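Local coordinates for protein cellulase (Uncultured bacterium, PDB 3WX5) that probably hydrolyses internal beta-1,4-glucosidic bonds of cellulose, as an endoglucanase of glycoside hydrolase family 12, at residues G27-A32 with I51-E56; R35-N40 with A78-C83; V162-A167 with L197-D202; W169-A174 with I181-T186. All coordinates share one frame; numbering follows the deposited sequence.

Contact 1. Residues G27-A32 with I51-E56; sequences GSRDVA and IEIGLE
Arg29 touches Ile53 and Leu55 with its methylene groups, while its flat guanidinium turns back to its own strand: Ser28 O sits at the edge, in the guanidinium plane, and accepts a hydrogen bond from Arg29 NH1 (3.0 Å). NH1 approaches that oxygen from above the carbonyl plane. The other flat group at work is the peptide carbonyl of Leu55, which receives Ala32 N at 3.0 Å from a direction tilted 25° out of its plane. This is the one hydrogen bond joining 27-32 to 51-56, and it forms where the chains converge. Further back, strands 28-31 and 51-54 run nearly parallel with axes 8.6 Å apart, the spacing of facing layers and not of paired neighbours. Side chains fill that interval. In Arg29, CG lies opposite the carbonyl carbon (chi1 -72°) and the chain bends at chi2, which lays CG 3.9 Å from Ile53 CD1. Arg29 CB lies 4.1 Å from Leu55 CD2. Val31 CG1 reaches Ile53 CG2 at 3.9 Å, the two branched chains meeting at about a right angle. Shortened to alanine, Arg29 would keep CB beside Ile53 CD1 and Leu55 CD2 but lose CG and the guanidinium, which would probably open a gap beside those methyls and leave Ser28 O without this donor. Arg29 also rests on Ala20 and Val22 of strand 19-22. The chemistry is therefore divided: apolar contacts carry the interior between the two sheets of the sandwich, and at its margin a partly exposed arginine offers its methylenes inward while its guanidinium turns back to its own strand.

Contact 2. Residues R35-N40 with A78-C83; sequences RYRVIN and AIYLGC
Strands 36-39 and 78-80 pair antiparallel, their axes at 160°, with Arg37-Tyr80 and Ile39-Ala78 as hydrogen-bonded pairs on either side of the non-hydrogen-bonded pair Val38-Ile79. Ile39 N bonds Ala78 O at 2.9 Å. On one face of this sheet Arg37 lies alongside Tyr80, pointing the same way, and Arg37 CB stands over the phenol ring 3.9 Å from its centroid. The guanidinium plane stands 89° from the ring, and Tyr80 OH lies at its edge; Arg37 NE gives Tyr80 OH a weak bond of 3.3 Å, and one water bridges the same two atoms, accepting from NE and donating to OH. Arg37 NH1 makes a salt bridge with Asp30 OD1, and the buried Tyr80 OH also bonds Ala87 O. Ile39 CG2 meets the ring edge, 3.9 Å from Tyr80 CE2. The other face is mainly apolar: Val38 CG2 touches Ile79 CD1 at 3.8 Å, both side chains press on Val31, and Val38 also meets Ile51 and Ile53 of the second sheet. Leu81, its CG opposite the backbone N (chi1 180°), places CD1 over the centre of the Arg35 guanidinium, 3.7 Å from Arg35 CZ. Arg35 NE bonds Tyr36 OH, Arg35 NH2 bonds Val239 O and Tyr36 OH bonds Val239 N. Gly82, whose backbone angles call for glycine, turns the chain toward Cys83, disulfide-bonded to Cys88. Arg35 and Tyr36 together oppose Val31, a classic beta bulge. Neighbouring antiparallel strands with an apolar face turned to a second sheet are what the family 12 beta-jelly roll is built from.

Contact 3. Residues V162-A167 with L197-D202; sequences VSLAGA and LKAFID
Leu164, Phe200 and Ala199 bury most of the surface where the end of strand 157-164 meets helix 197-206. Leu164 has CG opposite its carbonyl carbon (chi1 -67°), which sends the isobutyl group toward the helix, where its two methyls part company. The Leu164 and Phe200 side chains cross obliquely, Leu164 CD1 coming 3.8 Å from Phe200 CD2, and Leu164 CB stands over one face of that ring. CD2 goes instead to the helix backbone, 3.9 Å from Ala199 O. Ala199 is the small residue that permits this approach: a single methyl, with Ala165 CB 4.4 Å from Ala199 CB, lets the turn come close to the helix. Ala165 CB also reaches Phe200 CE1 at 3.7 Å and CZ beside it. That methyl is held in position by the type I' turn from Leu164 to Ala167, which the backbones of these two residues close with a hydrogen bond in each direction, and in which Gly166 takes backbone angles that by themselves call for glycine. Phe200 suits its buried place because a flat apolar ring can meet several neighbours at once: the rings of Trp169 and Tyr183 contact it edge-to-face, and Leu142 and Ile144 of strand 140-149 touch it too. No hydrogen bond joins the two segments. The union of strand end and helix thus rests on dispersion and shape, with a leucine, two alanine methyls and a phenylalanine ring supplying the side-chain surfaces that meet.

Contact 4. Residues W169-A174 with I181-T186; sequences WEVWFA and IAYRRT
Glu170 and Arg184 exchange two backbone hydrogen bonds, Glu170 N to Arg184 O and Arg184 N to Glu170 O, each 2.9 Å, and Trp172 pairs likewise with Ala182. On the face of Glu170 and Trp172 the carboxylate takes the indole N-H in the ring plane: Trp172 NE1 to Glu170 OE1, 3.0 Å, on the anti lone pair. Arg184 runs extended beside Glu170, its CD 3.6 Å from Glu170 OE1; their charged ends meet through a water whose bond to Arg184 NH1 is weak, and Arg184 NH2 goes to Val152 O. A second water ties Glu170 OE2 to Arg185 O. On the opposite face Arg185 CG lies over the six-membered ring of Trp169, 3.8 Å from its centroid, while Arg185 NH1 bonds Thr187 O and Trp169 NE1 bonds Leu164 O. Val171 CG2 packs 3.8 Å from Tyr183 CE2; Tyr183 OH bonds Asp203 OD2. With a leucine in place of Trp169 the indole is gone, and the Arg185 methylenes would probably lose their flat support and Leu164 O this donor. The hairpin thus carries two chemistries: largely polar beside the Trp172-Ala182 packing, and largely apolar, with the Arg185 methylenes, around Trp169.

From the N terminus, contact 1 closes a loop between 27-32 and 51-56, bringing the edge of the mixed sheet against strand 49-54 of the six-stranded antiparallel sheet. Contact 2 opens within that loop and closes beyond it at 78-83, so the two cross; they share the pairing of strands 28-31 and 36-39, and contact 2 carries the sheet on through strand 78-80 to strand 215-225. Much later, contact 3 joins 162-167 to helix 197-206, and the hairpin of contact 4 lies wholly within its span. Contacts 3 and 4 touch through neighbouring strands 157-164 and 167-175, whereas the centres of contacts 1 and 3 stand about 29 Å apart across the protein.

Contact 1. Residues G27-A32 with I51-E56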
loop_
_atom_site.group_PDB
_atom_site.type_symbol
_atom_site.label_atom_id
_atom_site.label_comp_id
_atom_site.label_asym_id
_atom_site.label_seq_id
_atom_site.Cartn_x
_atom_site.Cartn_y
_atom_site.Cartn_z
ATOM N N GLY A 27 7.731 -9.783 -10.444
ATOM C CA GLY A 27 8.941 -9.041 -10.768
ATOM C C GLY A 27 9.118 -7.888 -9.798
ATOM O O GLY A 27 8.145 -7.450 -9.159
ATOM N N SER A 28 10.374 -7.499 -9.571
ATOM C CA SER A 28 10.672 -6.388 -8.650
ATOM C C SER A 28 11.948 -5.643 -9.050
ATOM O O SER A 28 12.801 -6.185 -9.786
ATOM C CB SER A 28 10.834 -6.926 -7.230
ATOM O OG SER A 28 11.974 -7.786 -7.166
ATOM N N ARG A 29 12.110 -4.432 -8.522
ATOM C CA ARG A 29 13.381 -3.705 -8.626
ATOM C C ARG A 29 13.670 -2.965 -7.326
ATOM O O ARG A 29 12.776 -2.353 -6.736
ATOM C CB ARG A 29 13.351 -2.673 -9.769
ATOM C CG ARG A 29 13.402 -3.276 -11.199
ATOM C CD ARG A 29 14.793 -3.874 -11.561
ATOM N NE ARG A 29 14.865 -4.304 -12.964
ATOM C CZ ARG A 29 14.354 -5.442 -13.431
ATOM N NH1 ARG A 29 13.659 -6.238 -12.633
ATOM N NH2 ARG A 29 14.499 -5.769 -14.714
ATOM N N ASP A 30 14.919 -3.014 -6.891
ATOM C CA ASP A 30 15.399 -2.074 -5.896
ATOM C C ASP A 30 15.521 -0.703 -6.530
ATOM O O ASP A 30 15.981 -0.585 -7.675
ATOM C CB ASP A 30 16.750 -2.530 -5.314
ATOM C CG ASP A 30 16.654 -3.864 -4.601
ATOM O OD1 ASP A 30 15.706 -4.054 -3.808
ATOM O OD2 ASP A 30 17.542 -4.719 -4.799
ATOM N N VAL A 31 15.084 0.325 -5.797
ATOM C CA VAL A 31 15.147 1.698 -6.276
ATOM C C VAL A 31 15.685 2.653 -5.211
ATOM O O VAL A 31 15.709 2.330 -4.003
ATOM C CB VAL A 31 13.740 2.232 -6.774
ATOM C CG1 VAL A 31 13.172 1.345 -7.885
ATOM C CG2 VAL A 31 12.785 2.330 -5.595
ATOM N N ALA A 32 16.079 3.852 -5.657
ATOM C CA ALA A 32 16.528 4.920 -4.771
ATOM C C ALA A 32 17.673 4.433 -3.898
ATOM O O ALA A 32 17.651 4.592 -2.668
ATOM C CB ALA A 32 15.371 5.423 -3.903
ATOM N N ILE A 51 4.962 -2.762 -15.660
ATOM C CA ILE A 51 5.209 -1.407 -15.161
ATOM C C ILE A 51 6.574 -0.906 -15.623
ATOM O O ILE A 51 7.563 -1.657 -15.597
ATOM C CB ILE A 51 5.122 -1.335 -13.609
ATOM C CG1 ILE A 51 6.040 -2.371 -12.941
ATOM C CG2 ILE A 51 3.653 -1.560 -13.173
ATOM C CD1 ILE A 51 5.993 -2.351 -11.374
ATOM N N GLU A 52 6.641 0.382 -15.935
ATOM C CA GLU A 52 7.909 1.016 -16.247
ATOM C C GLU A 52 8.393 1.785 -15.024
ATOM O O GLU A 52 7.685 2.662 -14.522
ATOM C CB GLU A 52 7.743 1.948 -17.454
ATOM C CG GLU A 52 8.990 2.757 -17.778
ATOM C CD GLU A 52 8.798 3.616 -19.028
ATOM O OE1 GLU A 52 8.932 3.064 -20.130
ATOM O OE2 GLU A 52 8.371 4.790 -18.914
ATOM N N ILE A 53 9.548 1.377 -14.497
ATOM C CA ILE A 53 10.033 1.820 -13.174
ATOM C C ILE A 53 11.264 2.717 -13.289
ATOM O O ILE A 53 12.308 2.301 -13.821
ATOM C CB ILE A 53 10.451 0.629 -12.275
ATOM C CG1 ILE A 53 9.366 -0.448 -12.246
ATOM C CG2 ILE A 53 10.701 1.113 -10.832
ATOM C CD1 ILE A 53 9.804 -1.710 -11.534
ATOM N N GLY A 54 11.182 3.894 -12.684
ATOM C CA GLY A 54 12.335 4.786 -12.579
ATOM C C GLY A 54 13.244 4.280 -11.472
ATOM O O GLY A 54 12.825 4.142 -10.327
ATOM N N LEU A 55 14.470 3.907 -11.822
ATOM C CA LEU A 55 15.349 3.266 -10.843
ATOM C C LEU A 55 15.859 4.186 -9.725
ATOM O O LEU A 55 16.252 3.705 -8.661
ATOM C CB LEU A 55 16.520 2.561 -11.544
ATOM C CG LEU A 55 16.089 1.423 -12.465
ATOM C CD1 LEU A 55 17.283 0.835 -13.242
ATOM C CD2 LEU A 55 15.306 0.353 -11.710
ATOM N N GLU A 56 15.862 5.497 -9.959
ATOM C CA GLU A 56 16.327 6.442 -8.945
ATOM C C GLU A 56 15.199 6.889 -8.011
ATOM O O GLU A 56 15.399 6.985 -6.809
ATOM C CB GLU A 56 17.000 7.652 -9.614
ATOM C CG GLU A 56 18.388 7.307 -10.198
ATOM C CD GLU A 56 18.904 8.345 -11.205
ATOM O OE1 GLU A 56 18.321 9.448 -11.296
ATOM O OE2 GLU A 56 19.937 8.077 -11.860
#

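Contact 2. Residues R35-N40 with A78-C83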
loop_
_atom_site.group_PDB
_atom_site.type_symbol
_atom_site.label_atom_id
_atom_site.label_comp_id
_atom_site.label_asym_id
_atom_site.label_seq_id
_atom_site.Cartn_x
_atom_site.Cartn_y
_atom_site.Cartn_z
ATOM N N ARG A 35 16.609 2.123 -0.933
ATOM C CA ARG A 35 15.769 2.572 0.164
ATOM C C ARG A 35 14.328 2.046 0.011
ATOM O O ARG A 35 13.643 1.812 1.000
ATOM C CB ARG A 35 15.778 4.094 0.308
ATOM C CG ARG A 35 14.773 4.566 1.358
ATOM C CD ARG A 35 15.082 5.939 1.910
ATOM N NE ARG A 35 14.024 6.352 2.832
ATOM C CZ ARG A 35 13.964 6.016 4.119
ATOM N NH1 ARG A 35 14.920 5.283 4.678
ATOM N NH2 ARG A 35 12.961 6.445 4.865
ATOM N N TYR A 36 13.860 1.924 -1.231
ATOM C CA TYR A 36 12.523 1.394 -1.511
ATOM C C TYR A 36 12.628 0.244 -2.505
ATOM O O TYR A 36 13.683 0.016 -3.091
ATOM C CB TYR A 36 11.569 2.485 -2.057
ATOM C CG TYR A 36 11.483 3.718 -1.198
ATOM C CD1 TYR A 36 10.990 3.658 0.108
ATOM C CD2 TYR A 36 11.939 4.945 -1.669
ATOM C CE1 TYR A 36 11.013 4.786 0.927
ATOM C CE2 TYR A 36 11.917 6.082 -0.868
ATOM C CZ TYR A 36 11.484 5.981 0.422
ATOM O OH TYR A 36 11.498 7.093 1.226
ATOM N N ARG A 37 11.538 -0.492 -2.666
ATOM C CA ARG A 37 11.457 -1.571 -3.638
ATOM C C ARG A 37 10.148 -1.420 -4.376
ATOM O O ARG A 37 9.129 -1.162 -3.741
ATOM C CB ARG A 37 11.416 -2.886 -2.890
ATOM C CG ARG A 37 11.711 -4.095 -3.741
ATOM C CD ARG A 37 12.594 -5.045 -2.939
ATOM N NE ARG A 37 12.296 -6.411 -3.306
ATOM C CZ ARG A 37 12.898 -7.058 -4.287
ATOM N NH1 ARG A 37 13.872 -6.463 -4.971
ATOM N NH2 ARG A 37 12.535 -8.301 -4.575
ATOM N N VAL A 38 10.149 -1.711 -5.671
ATOM C CA VAL A 38 8.930 -1.670 -6.468
ATOM C C VAL A 38 8.590 -3.088 -6.955
ATOM O O VAL A 38 9.483 -3.863 -7.335
ATOM C CB VAL A 38 9.069 -0.711 -7.666
ATOM C CG1 VAL A 38 7.809 -0.760 -8.564
ATOM C CG2 VAL A 38 9.316 0.726 -7.150
ATOM N N ILE A 39 7.315 -3.457 -6.850
ATOM C CA ILE A 39 6.917 -4.831 -7.161
ATOM C C ILE A 39 5.772 -4.789 -8.147
ATOM O O ILE A 39 4.848 -3.980 -7.985
ATOM C CB ILE A 39 6.502 -5.614 -5.877
ATOM C CG1 ILE A 39 5.547 -4.790 -4.993
ATOM C CG2 ILE A 39 7.742 -6.051 -5.076
ATOM C CD1 ILE A 39 4.983 -5.585 -3.792
ATOM N N ASN A 40 5.828 -5.644 -9.171
ATOM C CA ASN A 40 4.729 -5.763 -10.116
ATOM C C ASN A 40 3.531 -6.411 -9.432
ATOM O O ASN A 40 2.384 -5.934 -9.550
ATOM C CB ASN A 40 5.170 -6.565 -11.361
ATOM C CG ASN A 40 4.341 -6.244 -12.603
ATOM O OD1 ASN A 40 3.871 -5.119 -12.785
ATOM N ND2 ASN A 40 4.205 -7.235 -13.496
ATOM N N ALA A 78 3.167 -1.815 -6.639
ATOM C CA ALA A 78 3.360 -1.001 -5.434
ATOM C C ALA A 78 4.829 -0.669 -5.189
ATOM O O ALA A 78 5.706 -1.357 -5.680
ATOM C CB ALA A 78 2.794 -1.742 -4.205
ATOM N N ILE A 79 5.070 0.366 -4.384
ATOM C CA ILE A 79 6.404 0.693 -3.919
ATOM C C ILE A 79 6.361 0.623 -2.388
ATOM O O ILE A 79 5.310 0.860 -1.780
ATOM C CB ILE A 79 6.858 2.101 -4.391
ATOM C CG1 ILE A 79 8.261 2.423 -3.866
ATOM C CG2 ILE A 79 5.804 3.212 -4.081
ATOM C CD1 ILE A 79 8.965 3.578 -4.643
ATOM N N TYR A 80 7.462 0.202 -1.778
ATOM C CA TYR A 80 7.447 0.033 -0.326
ATOM C C TYR A 80 8.770 0.315 0.357
ATOM O O TYR A 80 9.857 0.161 -0.233
ATOM C CB TYR A 80 6.895 -1.352 0.078
ATOM C CG TYR A 80 7.787 -2.536 -0.208
ATOM C CD1 TYR A 80 8.678 -3.004 0.755
ATOM C CD2 TYR A 80 7.610 -3.303 -1.360
ATOM C CE1 TYR A 80 9.481 -4.129 0.511
ATOM C CE2 TYR A 80 8.379 -4.448 -1.598
ATOM C CZ TYR A 80 9.319 -4.849 -0.658
ATOM O OH TYR A 80 10.070 -5.989 -0.873
ATOM N N LEU A 81 8.641 0.651 1.640
ATOM C CA LEU A 81 9.717 0.607 2.611
ATOM C C LEU A 81 9.446 -0.532 3.585
ATOM O O LEU A 81 8.300 -0.751 3.984
ATOM C CB LEU A 81 9.728 1.921 3.390
ATOM C CG LEU A 81 10.843 1.948 4.441
ATOM C CD1 LEU A 81 11.972 2.845 4.018
ATOM C CD2 LEU A 81 10.252 2.389 5.765
ATOM N N GLY A 82 10.487 -1.282 3.939
ATOM C CA GLY A 82 10.338 -2.361 4.906
ATOM C C GLY A 82 10.413 -3.754 4.272
ATOM O O GLY A 82 11.175 -3.969 3.318
ATOM N N CYS A 83 9.650 -4.687 4.841
ATOM C CA CYS A 83 9.729 -6.115 4.537
ATOM C C CYS A 83 8.375 -6.646 4.057
ATOM O O CYS A 83 7.416 -6.724 4.831
ATOM C CB CYS A 83 10.193 -6.910 5.765
ATOM S SG CYS A 83 11.789 -6.345 6.490
HETATM O O HOH W 1 9.817 -7.659 -2.921
#

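Contact 3. Residues V162-A167 with L197-D202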
loop_
_atom_site.group_PDB
_atom_site.type_symbol
_atom_site.label_atom_id
_atom_site.label_comp_id
_atom_site.label_asym_id
_atom_site.label_seq_id
_atom_site.Cartn_x
_atom_site.Cartn_y
_atom_site.Cartn_z
ATOM N N VAL A 162 -14.311 8.952 10.485
ATOM C CA VAL A 162 -13.325 9.470 11.437
ATOM C C VAL A 162 -12.515 10.632 10.824
ATOM O O VAL A 162 -12.234 10.614 9.630
ATOM C CB VAL A 162 -12.403 8.302 11.930
ATOM C CG1 VAL A 162 -11.579 7.731 10.755
ATOM C CG2 VAL A 162 -11.520 8.727 13.080
ATOM N N SER A 163 -12.212 11.662 11.629
ATOM C CA SER A 163 -11.254 12.722 11.233
ATOM C C SER A 163 -9.853 12.302 11.667
ATOM O O SER A 163 -9.615 12.087 12.870
ATOM C CB SER A 163 -11.591 14.054 11.896
ATOM O OG SER A 163 -10.659 15.058 11.466
ATOM N N LEU A 164 -8.966 12.128 10.691
ATOM C CA LEU A 164 -7.562 11.735 10.960
ATOM C C LEU A 164 -6.657 12.409 9.960
ATOM O O LEU A 164 -7.015 12.544 8.793
ATOM C CB LEU A 164 -7.392 10.218 10.816
ATOM C CG LEU A 164 -8.094 9.300 11.830
ATOM C CD1 LEU A 164 -7.988 7.820 11.348
ATOM C CD2 LEU A 164 -7.483 9.496 13.246
ATOM N N ALA A 165 -5.520 12.897 10.441
ATOM C CA ALA A 165 -4.398 13.291 9.572
ATOM C C ALA A 165 -4.781 14.437 8.645
ATOM O O ALA A 165 -4.218 14.569 7.558
ATOM C CB ALA A 165 -3.892 12.080 8.736
ATOM N N GLY A 166 -5.809 15.195 9.025
ATOM C CA GLY A 166 -6.134 16.408 8.283
ATOM C C GLY A 166 -7.258 16.205 7.284
ATOM O O GLY A 166 -7.495 17.059 6.438
ATOM N N ALA A 167 -7.918 15.047 7.346
ATOM C CA ALA A 167 -9.017 14.732 6.436
ATOM C C ALA A 167 -9.988 13.790 7.112
ATOM O O ALA A 167 -9.832 13.496 8.294
ATOM C CB ALA A 167 -8.474 14.114 5.136
ATOM N N LEU A 197 0.758 8.752 8.836
ATOM C CA LEU A 197 0.348 7.341 8.841
ATOM C C LEU A 197 0.105 6.836 10.287
ATOM O O LEU A 197 -0.708 5.931 10.489
ATOM C CB LEU A 197 1.403 6.457 8.152
ATOM C CG LEU A 197 1.685 6.817 6.680
ATOM C CD1 LEU A 197 2.641 5.835 6.021
ATOM C CD2 LEU A 197 0.354 6.927 5.891
ATOM N N LYS A 198 0.842 7.367 11.263
ATOM C CA LYS A 198 0.696 6.910 12.656
ATOM C C LYS A 198 -0.725 7.207 13.162
ATOM O O LYS A 198 -1.273 6.459 13.960
ATOM C CB LYS A 198 1.727 7.622 13.551
ATOM C CG LYS A 198 1.819 7.125 15.004
ATOM C CD LYS A 198 2.196 5.651 15.062
ATOM C CE LYS A 198 2.342 5.090 16.494
ATOM N NZ LYS A 198 1.987 6.008 17.634
ATOM N N ALA A 199 -1.333 8.277 12.660
ATOM C CA ALA A 199 -2.716 8.604 13.100
ATOM C C ALA A 199 -3.638 7.426 12.793
ATOM O O ALA A 199 -4.480 7.049 13.628
ATOM C CB ALA A 199 -3.225 9.873 12.426
ATOM N N PHE A 200 -3.496 6.835 11.601
ATOM C CA PHE A 200 -4.330 5.677 11.238
ATOM C C PHE A 200 -4.027 4.468 12.089
ATOM O O PHE A 200 -4.930 3.749 12.513
ATOM C CB PHE A 200 -4.163 5.330 9.741
ATOM C CG PHE A 200 -4.526 6.456 8.825
ATOM C CD1 PHE A 200 -3.587 7.425 8.493
ATOM C CD2 PHE A 200 -5.866 6.665 8.455
ATOM C CE1 PHE A 200 -3.910 8.538 7.729
ATOM C CE2 PHE A 200 -6.191 7.731 7.620
ATOM C CZ PHE A 200 -5.208 8.681 7.261
ATOM N N ILE A 201 -2.740 4.179 12.253
ATOM C CA ILE A 201 -2.336 3.136 13.138
ATOM C C ILE A 201 -2.933 3.257 14.536
ATOM O O ILE A 201 -3.518 2.296 15.048
ATOM C CB ILE A 201 -0.793 3.046 13.232
ATOM C CG1 ILE A 201 -0.225 2.771 11.833
ATOM C CG2 ILE A 201 -0.428 1.957 14.212
ATOM C CD1 ILE A 201 1.355 2.663 11.769
ATOM N N ASP A 202 -2.859 4.451 15.129
ATOM C CA ASP A 202 -3.345 4.649 16.495
ATOM C C ASP A 202 -4.868 4.521 16.551
ATOM O O ASP A 202 -5.405 4.058 17.550
ATOM C CB ASP A 202 -2.916 6.029 17.044
ATOM C CG ASP A 202 -1.440 6.073 17.463
ATOM O OD1 ASP A 202 -0.754 5.027 17.379
ATOM O OD2 ASP A 202 -0.943 7.179 17.784
#

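Contact 4. Residues W169-A174 with I181-T186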
loop_
_atom_site.group_PDB
_atom_site.type_symbol
_atom_site.label_atom_id
_atom_site.label_comp_id
_atom_site.label_asym_id
_atom_site.label_seq_id
_atom_site.Cartn_x
_atom_site.Cartn_y
_atom_site.Cartn_z
ATOM N N TRP A 169 -12.409 10.163 6.810
ATOM C CA TRP A 169 -12.308 8.794 6.272
ATOM C C TRP A 169 -13.459 7.909 6.739
ATOM O O TRP A 169 -13.835 7.925 7.899
ATOM C CB TRP A 169 -10.976 8.136 6.706
ATOM C CG TRP A 169 -9.773 9.085 6.576
ATOM C CD1 TRP A 169 -9.396 10.061 7.474
ATOM C CD2 TRP A 169 -8.844 9.173 5.477
ATOM N NE1 TRP A 169 -8.342 10.797 6.952
ATOM C CE2 TRP A 169 -7.975 10.262 5.744
ATOM C CE3 TRP A 169 -8.652 8.433 4.298
ATOM C CZ2 TRP A 169 -6.895 10.584 4.910
ATOM C CZ3 TRP A 169 -7.626 8.808 3.434
ATOM C CH2 TRP A 169 -6.763 9.887 3.747
ATOM N N GLU A 170 -13.931 7.059 5.834
ATOM C CA GLU A 170 -14.708 5.865 6.184
ATOM C C GLU A 170 -13.815 4.799 6.762
ATOM O O GLU A 170 -12.753 4.538 6.203
ATOM C CB GLU A 170 -15.345 5.290 4.911
ATOM C CG GLU A 170 -16.188 6.315 4.126
ATOM C CD GLU A 170 -16.705 5.757 2.823
ATOM O OE1 GLU A 170 -16.528 4.552 2.590
ATOM O OE2 GLU A 170 -17.248 6.527 2.000
ATOM N N VAL A 171 -14.259 4.135 7.837
ATOM C CA VAL A 171 -13.482 3.035 8.400
ATOM C C VAL A 171 -14.178 1.715 8.071
ATOM O O VAL A 171 -15.388 1.578 8.309
ATOM C CB VAL A 171 -13.320 3.178 9.938
ATOM C CG1 VAL A 171 -12.362 2.152 10.468
ATOM C CG2 VAL A 171 -12.815 4.602 10.306
ATOM N N TRP A 172 -13.451 0.815 7.403
ATOM C CA TRP A 172 -13.963 -0.526 7.030
ATOM C C TRP A 172 -13.158 -1.582 7.736
ATOM O O TRP A 172 -11.943 -1.411 7.898
ATOM C CB TRP A 172 -13.804 -0.745 5.526
ATOM C CG TRP A 172 -14.672 0.165 4.717
ATOM C CD1 TRP A 172 -14.521 1.521 4.528
ATOM C CD2 TRP A 172 -15.859 -0.210 4.039
ATOM N NE1 TRP A 172 -15.566 2.011 3.755
ATOM C CE2 TRP A 172 -16.387 0.955 3.429
ATOM C CE3 TRP A 172 -16.490 -1.449 3.809
ATOM C CZ2 TRP A 172 -17.544 0.922 2.635
ATOM C CZ3 TRP A 172 -17.652 -1.475 3.060
ATOM C CH2 TRP A 172 -18.163 -0.299 2.466
ATOM N N PHE A 173 -13.813 -2.665 8.170
ATOM C CA PHE A 173 -13.120 -3.699 8.939
ATOM C C PHE A 173 -13.537 -5.082 8.438
ATOM O O PHE A 173 -14.731 -5.336 8.277
ATOM C CB PHE A 173 -13.466 -3.592 10.439
ATOM C CG PHE A 173 -12.874 -4.704 11.276
ATOM C CD1 PHE A 173 -11.502 -4.868 11.342
ATOM C CD2 PHE A 173 -13.690 -5.660 11.863
ATOM C CE1 PHE A 173 -10.939 -5.911 12.060
ATOM C CE2 PHE A 173 -13.140 -6.705 12.587
ATOM C CZ PHE A 173 -11.757 -6.841 12.658
ATOM N N ALA A 174 -12.571 -5.971 8.193
ATOM C CA ALA A 174 -12.907 -7.385 8.036
ATOM C C ALA A 174 -12.079 -8.230 8.977
ATOM O O ALA A 174 -10.859 -8.095 9.030
ATOM C CB ALA A 174 -12.663 -7.854 6.583
ATOM N N ILE A 181 -8.154 -3.476 7.949
ATOM C CA ILE A 181 -8.758 -2.176 8.225
ATOM C C ILE A 181 -8.505 -1.254 7.044
ATOM O O ILE A 181 -7.372 -1.115 6.595
ATOM C CB ILE A 181 -8.167 -1.480 9.487
ATOM C CG1 ILE A 181 -7.961 -2.481 10.646
ATOM C CG2 ILE A 181 -9.133 -0.379 9.937
ATOM C CD1 ILE A 181 -6.516 -3.005 10.771
ATOM N N ALA A 182 -9.566 -0.682 6.478
ATOM C CA ALA A 182 -9.358 0.235 5.348
ATOM C C ALA A 182 -9.925 1.606 5.691
ATOM O O ALA A 182 -11.072 1.720 6.160
ATOM C CB ALA A 182 -10.018 -0.308 4.105
ATOM N N TYR A 183 -9.152 2.645 5.399
ATOM C CA TYR A 183 -9.650 4.012 5.556
ATOM C C TYR A 183 -9.850 4.570 4.168
ATOM O O TYR A 183 -8.886 4.774 3.452
ATOM C CB TYR A 183 -8.640 4.884 6.321
ATOM C CG TYR A 183 -8.446 4.403 7.753
ATOM C CD1 TYR A 183 -7.550 3.369 8.041
ATOM C CD2 TYR A 183 -9.219 4.926 8.798
ATOM C CE1 TYR A 183 -7.401 2.883 9.355
ATOM C CE2 TYR A 183 -9.063 4.462 10.122
ATOM C CZ TYR A 183 -8.150 3.445 10.386
ATOM O OH TYR A 183 -8.062 2.886 11.649
ATOM N N ARG A 184 -11.097 4.848 3.802
ATOM C CA ARG A 184 -11.369 5.365 2.472
ATOM C C ARG A 184 -11.648 6.856 2.603
ATOM O O ARG A 184 -12.636 7.240 3.235
ATOM C CB ARG A 184 -12.595 4.657 1.867
ATOM C CG ARG A 184 -12.842 5.043 0.409
ATOM C CD ARG A 184 -14.171 4.473 -0.139
ATOM N NE ARG A 184 -14.055 4.363 -1.586
ATOM C CZ ARG A 184 -14.641 3.418 -2.321
ATOM N NH1 ARG A 184 -15.497 2.566 -1.751
ATOM N NH2 ARG A 184 -14.367 3.329 -3.623
ATOM N N ARG A 185 -10.894 7.686 1.888
ATOM C CA ARG A 185 -11.053 9.148 2.059
ATOM C C ARG A 185 -12.462 9.515 1.588
ATOM O O ARG A 185 -12.965 8.902 0.637
ATOM C CB ARG A 185 -10.024 9.906 1.217
ATOM C CG ARG A 185 -9.677 11.279 1.799
ATOM C CD ARG A 185 -8.567 11.921 0.963
ATOM N NE ARG A 185 -8.051 13.160 1.555
ATOM C CZ ARG A 185 -8.657 14.338 1.483
ATOM N NH1 ARG A 185 -9.816 14.465 0.823
ATOM N NH2 ARG A 185 -8.045 15.414 1.985
ATOM N N THR A 186 -13.121 10.439 2.281
ATOM C CA THR A 186 -14.525 10.771 1.951
ATOM C C THR A 186 -14.614 11.497 0.610
ATOM O O THR A 186 -15.672 11.489 -0.041
ATOM C CB THR A 186 -15.213 11.622 3.052
ATOM O OG1 THR A 186 -14.448 12.797 3.284
ATOM C CG2 THR A 186 -15.298 10.844 4.378
HETATM O O HOH W 2 -15.532 7.877 0.310
HETATM O O HOH W 3 -17.279 3.611 0.157
#